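Local coordinates for protein esterase (Staphylococcus aureus subsp. aureus USA300_TCH1516, PDB 3D7R) that probably hydrolyses ester bonds, being a putative esterase built on the alpha/beta-hydrolase fold, at residues V86-N90 with W116-D120; N107-P111 with L132-T138. All coordinates share one frame; numbering follows the deposited sequence.

Contact 1. Residues V86-N90 with W116-D120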
loop_
_atom_site.group_PDB
_atom_site.type_symbol
_atom_site.label_atom_id
_atom_site.label_comp_id
_atom_site.label_asym_id
_atom_site.label_seq_id
_atom_site.Cartn_x
_atom_site.Cartn_y
_atom_site.Cartn_z
ATOM N N VAL A 86 -15.068 0.619 -6.836
ATOM C CA VAL A 86 -14.352 -0.572 -6.361
ATOM C C VAL A 86 -14.208 -1.550 -7.531
ATOM O O VAL A 86 -15.203 -1.983 -8.113
ATOM C CB VAL A 86 -15.043 -1.281 -5.167
ATOM C CG1 VAL A 86 -14.200 -2.491 -4.709
ATOM C CG2 VAL A 86 -15.238 -0.329 -3.976
ATOM N N PHE A 87 -12.974 -1.877 -7.888
ATOM C CA PHE A 87 -12.726 -2.903 -8.906
ATOM C C PHE A 87 -12.452 -4.238 -8.227
ATOM O O PHE A 87 -11.790 -4.279 -7.194
ATOM C CB PHE A 87 -11.529 -2.500 -9.777
ATOM C CG PHE A 87 -11.770 -1.239 -10.548
ATOM C CD1 PHE A 87 -12.368 -1.293 -11.809
ATOM C CD2 PHE A 87 -11.426 0.009 -10.001
ATOM C CE1 PHE A 87 -12.630 -0.106 -12.530
ATOM C CE2 PHE A 87 -11.663 1.189 -10.718
ATOM C CZ PHE A 87 -12.274 1.134 -11.971
ATOM N N ARG A 88 -12.960 -5.331 -8.798
ATOM C CA ARG A 88 -12.599 -6.655 -8.309
ATOM C C ARG A 88 -12.015 -7.465 -9.448
ATOM O O ARG A 88 -12.543 -7.442 -10.562
ATOM C CB ARG A 88 -13.819 -7.357 -7.729
ATOM C CG ARG A 88 -14.403 -6.633 -6.508
ATOM C CD ARG A 88 -15.172 -7.611 -5.635
ATOM N NE ARG A 88 -16.038 -6.948 -4.661
ATOM C CZ ARG A 88 -16.716 -7.596 -3.723
ATOM N NH1 ARG A 88 -16.597 -8.912 -3.620
ATOM N NH2 ARG A 88 -17.508 -6.924 -2.890
ATOM N N PHE A 89 -10.920 -8.156 -9.162
ATOM C CA PHE A 89 -10.300 -9.057 -10.105
ATOM C C PHE A 89 -10.489 -10.469 -9.571
ATOM O O PHE A 89 -10.214 -10.733 -8.391
ATOM C CB PHE A 89 -8.784 -8.842 -10.199
ATOM C CG PHE A 89 -8.359 -7.431 -10.544
ATOM C CD1 PHE A 89 -7.783 -7.153 -11.780
ATOM C CD2 PHE A 89 -8.483 -6.402 -9.606
ATOM C CE1 PHE A 89 -7.372 -5.854 -12.101
ATOM C CE2 PHE A 89 -8.070 -5.113 -9.893
ATOM C CZ PHE A 89 -7.506 -4.834 -11.156
ATOM N N ASN A 90 -10.911 -11.384 -10.442
ATOM C CA ASN A 90 -10.883 -12.787 -10.073
ATOM C C ASN A 90 -10.533 -13.653 -11.276
ATOM O O ASN A 90 -10.684 -13.229 -12.431
ATOM C CB ASN A 90 -12.165 -13.238 -9.333
ATOM C CG ASN A 90 -13.436 -12.862 -10.059
ATOM O OD1 ASN A 90 -13.647 -13.242 -11.213
ATOM N ND2 ASN A 90 -14.308 -12.136 -9.374
ATOM N N TRP A 116 -2.345 -1.893 -11.911
ATOM C CA TRP A 116 -3.313 -2.766 -12.568
ATOM C C TRP A 116 -2.661 -4.092 -12.920
ATOM O O TRP A 116 -3.205 -5.171 -12.656
ATOM C CB TRP A 116 -3.871 -2.076 -13.814
ATOM C CG TRP A 116 -4.964 -1.126 -13.435
ATOM C CD1 TRP A 116 -4.829 0.139 -12.908
ATOM C CD2 TRP A 116 -6.364 -1.389 -13.491
ATOM N NE1 TRP A 116 -6.072 0.677 -12.669
ATOM C CE2 TRP A 116 -7.029 -0.245 -13.001
ATOM C CE3 TRP A 116 -7.121 -2.476 -13.918
ATOM C CZ2 TRP A 116 -8.419 -0.162 -12.936
ATOM C CZ3 TRP A 116 -8.502 -2.400 -13.829
ATOM C CH2 TRP A 116 -9.136 -1.250 -13.347
ATOM N N ARG A 117 -1.460 -3.995 -13.470
ATOM C CA ARG A 117 -0.743 -5.175 -13.930
ATOM C C ARG A 117 -0.307 -6.070 -12.758
ATOM O O ARG A 117 -0.445 -7.293 -12.825
ATOM C CB ARG A 117 0.433 -4.727 -14.781
ATOM C CG ARG A 117 1.201 -5.835 -15.395
ATOM C CD ARG A 117 2.104 -5.269 -16.448
ATOM N NE ARG A 117 2.882 -6.354 -16.983
ATOM C CZ ARG A 117 3.998 -6.207 -17.681
ATOM N NH1 ARG A 117 4.472 -4.979 -17.932
ATOM N NH2 ARG A 117 4.629 -7.297 -18.110
ATOM N N LEU A 118 0.191 -5.457 -11.683
ATOM C CA LEU A 118 0.582 -6.196 -10.481
ATOM C C LEU A 118 -0.603 -6.961 -9.877
ATOM O O LEU A 118 -0.477 -8.120 -9.513
ATOM C CB LEU A 118 1.175 -5.242 -9.426
ATOM C CG LEU A 118 1.487 -5.811 -8.025
ATOM C CD1 LEU A 118 2.465 -7.021 -8.087
ATOM C CD2 LEU A 118 2.033 -4.722 -7.071
ATOM N N LEU A 119 -1.738 -6.279 -9.739
ATOM C CA LEU A 119 -2.936 -6.884 -9.159
ATOM C C LEU A 119 -3.458 -8.058 -9.994
ATOM O O LEU A 119 -3.869 -9.091 -9.460
ATOM C CB LEU A 119 -4.005 -5.813 -8.936
ATOM C CG LEU A 119 -3.910 -5.124 -7.552
ATOM C CD1 LEU A 119 -2.531 -4.541 -7.258
ATOM C CD2 LEU A 119 -4.963 -4.046 -7.439
ATOM N N ASP A 120 -3.438 -7.889 -11.308
ATOM C CA ASP A 120 -3.770 -8.978 -12.218
ATOM C C ASP A 120 -2.904 -10.208 -11.936
ATOM O O ASP A 120 -3.437 -11.301 -11.719
ATOM C CB ASP A 120 -3.624 -8.518 -13.671
ATOM C CG ASP A 120 -4.250 -9.480 -14.648
ATOM O OD1 ASP A 120 -5.355 -9.984 -14.374
ATOM O OD2 ASP A 120 -3.644 -9.732 -15.699
#

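Contact 2. Residues N107-P111 with L132-T138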
loop_
_atom_site.group_PDB
_atom_site.type_symbol
_atom_site.label_atom_id
_atom_site.label_comp_id
_atom_site.label_asym_id
_atom_site.label_seq_id
_atom_site.Cartn_x
_atom_site.Cartn_y
_atom_site.Cartn_z
ATOM N N ASN A 107 -1.478 8.939 -1.100
ATOM C CA ASN A 107 -2.841 9.444 -0.837
ATOM C C ASN A 107 -3.188 10.643 -1.710
ATOM O O ASN A 107 -4.100 11.415 -1.377
ATOM C CB ASN A 107 -3.083 9.760 0.656
ATOM C CG ASN A 107 -2.772 8.562 1.564
ATOM O OD1 ASN A 107 -3.329 7.487 1.383
ATOM N ND2 ASN A 107 -1.859 8.747 2.516
ATOM N N ALA A 108 -2.479 10.770 -2.831
ATOM C CA ALA A 108 -2.651 11.875 -3.780
ATOM C C ALA A 108 -2.797 11.378 -5.217
ATOM O O ALA A 108 -3.497 12.002 -6.037
ATOM C CB ALA A 108 -1.457 12.843 -3.692
ATOM N N LEU A 109 -2.086 10.289 -5.526
ATOM C CA LEU A 109 -2.128 9.641 -6.838
ATOM C C LEU A 109 -3.133 8.496 -6.874
ATOM O O LEU A 109 -3.339 7.811 -5.884
ATOM C CB LEU A 109 -0.749 9.065 -7.189
ATOM C CG LEU A 109 0.403 10.063 -7.305
ATOM C CD1 LEU A 109 1.711 9.302 -7.537
ATOM C CD2 LEU A 109 0.128 11.064 -8.439
ATOM N N GLN A 110 -3.733 8.285 -8.034
ATOM C CA GLN A 110 -4.594 7.140 -8.264
ATOM C C GLN A 110 -3.708 5.948 -8.654
ATOM O O GLN A 110 -2.464 6.108 -8.768
ATOM C CB GLN A 110 -5.619 7.467 -9.365
ATOM C CG GLN A 110 -6.583 8.600 -9.027
ATOM C CD GLN A 110 -7.599 8.269 -7.922
ATOM O OE1 GLN A 110 -7.305 7.554 -6.962
ATOM N NE2 GLN A 110 -8.793 8.845 -8.040
ATOM N N PRO A 111 -4.307 4.741 -8.820
ATOM C CA PRO A 111 -3.461 3.622 -9.219
ATOM C C PRO A 111 -2.722 3.828 -10.540
ATOM O O PRO A 111 -3.268 4.373 -11.503
ATOM C CB PRO A 111 -4.443 2.449 -9.341
ATOM C CG PRO A 111 -5.571 2.820 -8.437
ATOM C CD PRO A 111 -5.703 4.311 -8.614
ATOM N N LEU A 132 -9.925 -3.717 -5.241
ATOM C CA LEU A 132 -9.224 -2.439 -5.396
ATOM C C LEU A 132 -10.194 -1.261 -5.225
ATOM O O LEU A 132 -10.798 -0.814 -6.194
ATOM C CB LEU A 132 -8.552 -2.379 -6.786
ATOM C CG LEU A 132 -7.809 -1.094 -7.210
ATOM C CD1 LEU A 132 -6.657 -0.778 -6.255
ATOM C CD2 LEU A 132 -7.334 -1.165 -8.674
ATOM N N PRO A 133 -10.353 -0.758 -3.979
ATOM C CA PRO A 133 -11.108 0.490 -3.738
ATOM C C PRO A 133 -10.349 1.762 -4.150
ATOM O O PRO A 133 -9.172 1.924 -3.817
ATOM C CB PRO A 133 -11.334 0.470 -2.234
ATOM C CG PRO A 133 -10.126 -0.298 -1.677
ATOM C CD PRO A 133 -9.836 -1.356 -2.736
ATOM N N ILE A 134 -11.012 2.648 -4.897
ATOM C CA ILE A 134 -10.412 3.936 -5.238
ATOM C C ILE A 134 -10.809 4.909 -4.108
ATOM O O ILE A 134 -11.782 5.642 -4.225
ATOM C CB ILE A 134 -10.855 4.424 -6.644
ATOM C CG1 ILE A 134 -10.646 3.329 -7.706
ATOM C CG2 ILE A 134 -10.127 5.709 -7.041
ATOM C CD1 ILE A 134 -9.211 2.712 -7.770
ATOM N N TYR A 135 -10.066 4.841 -2.998
ATOM C CA TYR A 135 -10.402 5.523 -1.739
ATOM C C TYR A 135 -10.136 7.022 -1.877
ATOM O O TYR A 135 -9.351 7.431 -2.741
ATOM C CB TYR A 135 -9.589 4.911 -0.579
ATOM C CG TYR A 135 -8.090 4.885 -0.847
ATOM C CD1 TYR A 135 -7.307 6.036 -0.666
ATOM C CD2 TYR A 135 -7.456 3.719 -1.299
ATOM C CE1 TYR A 135 -5.951 6.020 -0.924
ATOM C CE2 TYR A 135 -6.083 3.699 -1.568
ATOM C CZ TYR A 135 -5.346 4.859 -1.388
ATOM O OH TYR A 135 -3.987 4.872 -1.633
ATOM N N PRO A 136 -10.831 7.859 -1.077
ATOM C CA PRO A 136 -10.647 9.317 -1.179
ATOM C C PRO A 136 -9.187 9.767 -1.084
ATOM O O PRO A 136 -8.411 9.269 -0.248
ATOM C CB PRO A 136 -11.437 9.851 0.023
ATOM C CG PRO A 136 -12.564 8.841 0.189
ATOM C CD PRO A 136 -11.871 7.509 -0.084
ATOM N N LYS A 137 -8.836 10.713 -1.949
ATOM C CA LYS A 137 -7.485 11.225 -2.068
ATOM C C LYS A 137 -7.388 12.682 -1.700
ATOM O O LYS A 137 -8.334 13.475 -1.910
ATOM C CB LYS A 137 -6.979 11.094 -3.514
ATOM C CG LYS A 137 -7.004 9.698 -4.117
ATOM C CD LYS A 137 -6.269 8.702 -3.239
ATOM C CE LYS A 137 -5.978 7.390 -3.986
ATOM N NZ LYS A 137 -7.266 6.616 -4.359
ATOM N N THR A 138 -6.213 13.043 -1.188
ATOM C CA THR A 138 -5.843 14.434 -1.035
ATOM C C THR A 138 -5.452 14.993 -2.426
ATOM O O THR A 138 -5.077 14.225 -3.318
ATOM C CB THR A 138 -4.748 14.599 0.082
ATOM O OG1 THR A 138 -5.093 15.676 0.971
ATOM C CG2 THR A 138 -3.307 14.767 -0.461
HETATM O O HOH W 1 -2.601 7.208 -3.044
HETATM O O HOH W 2 -1.939 5.514 0.319
HETATM O O HOH W 3 -10.644 8.923 -5.260
#

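Contact 1. Residues V86-N90 with W116-D120
Phe87 and Phe89 meet Trp116 with CG anti to the carbonyl carbon in all three side chains, chi1 being -63° for Phe87 and -56° for Phe89. Because residues alternate along a strand, the two phenylalanines, two positions apart on strand 84-90, leave the same side of the sheet toward helix 113-126; the torsions then place their rings, and Trp116 reaches back to them from the helix. The indole answers each ring in a different way. Toward Phe87 it presents its edge: CH2 of Trp116 stands over one face of the phenyl ring, offset toward the rim and 3.6 Å from CD1 of Phe87, in a T-shaped pair with planes at 70°. Toward Phe89 it offers a face instead, in an offset edge-to-face pair, CZ of Phe89 lying 3.7 Å from CE3 of Trp116, with ring centroids 5.5 Å apart. The indole thus takes part in both pairs, giving its edge in one and its face in the other. Leu119, next along the same side of the helix, lays its CB over a face of Phe89, while its CD2 approaches CE2 of that ring at 4.1 Å.

Polar groups at the margin find partners beyond the two segments. NE1 of Trp116 is hydrogen-bonded to NE2 of His64, and the carboxylate of Asp120 takes the backbone N-H groups of Lys73 and Ala74, tying the helix to the chain that leads into strand 75-81. The axes of the two short segments approach to 9.9 Å. The helix-on-sheet layering is that of the alpha/beta-hydrolase fold; here an aromatic cluster of Phe87, Phe89 and Trp116 fills the interface.

Contact 2. Residues N107-P111 with L132-T138
Lys137 and Gln110 form the main polar bridge between segments 107-111 and 132-138. NZ of Lys137 gives a hydrogen bond of 2.8 Å to OE1 of Gln110, approaching in the carbonyl plane, and a second of the same length to a lone pair of Tyr135 O. With NE2 of His103, three acceptors grip this buried amine, which sits 3.6 Å above the centre of the Tyr135 ring. Bends at chi2 (-54°) and chi4 (-65°) fold the lysine chain back toward Tyr135.

The loop follows strand 98-102 of the alpha/beta-hydrolase fold and meets strand 129-133 and the chain that follows it. Thr138 N donates to Asn107 O at 2.7 Å (N-H...O angle 144°), and Ala108 CA makes a C-H...O contact with Thr138 O. Thr138 OG1 is bonded to Phe141 O, and Ala108 O to Arg56 NE and Asn60 ND2. Three waters complete the network: one donates to Leu109 O and Tyr135 OH and weakly accepts from Asn107 N; another donates to Asn107 OD1 and the Tyr135 hydroxyl, itself bonded to His103 O; the third donates to Tyr135 O and weakly accepts from Gln110 NE2. CG of Pro111 packs 3.7 Å from CD1 of Ile134, the centre of an inverse gamma turn.

Both contacts are buried, though less evenly: every touching residue of contact 1 is buried, whereas Gln110 and Ile134 of contact 2 are partly exposed. Contact 1 joins a strand and a helix chiefly through aromatic and aliphatic side chains; contact 2 joins an irregular loop to a strand and the coil after it, and depends on backbone groups, the Lys137 and Gln110 side chains and bound water. They share the sheet, in which strands 84-90 and 129-133 are antiparallel neighbours: Phe87 O and Leu132 N are probably hydrogen-bonded at 2.8 Å. CD2 of Leu119 packs against CD1 of Leu132, and CE2 of Phe87 against CG1 of Ile134, joining their apolar parts. Along the chain their segments alternate.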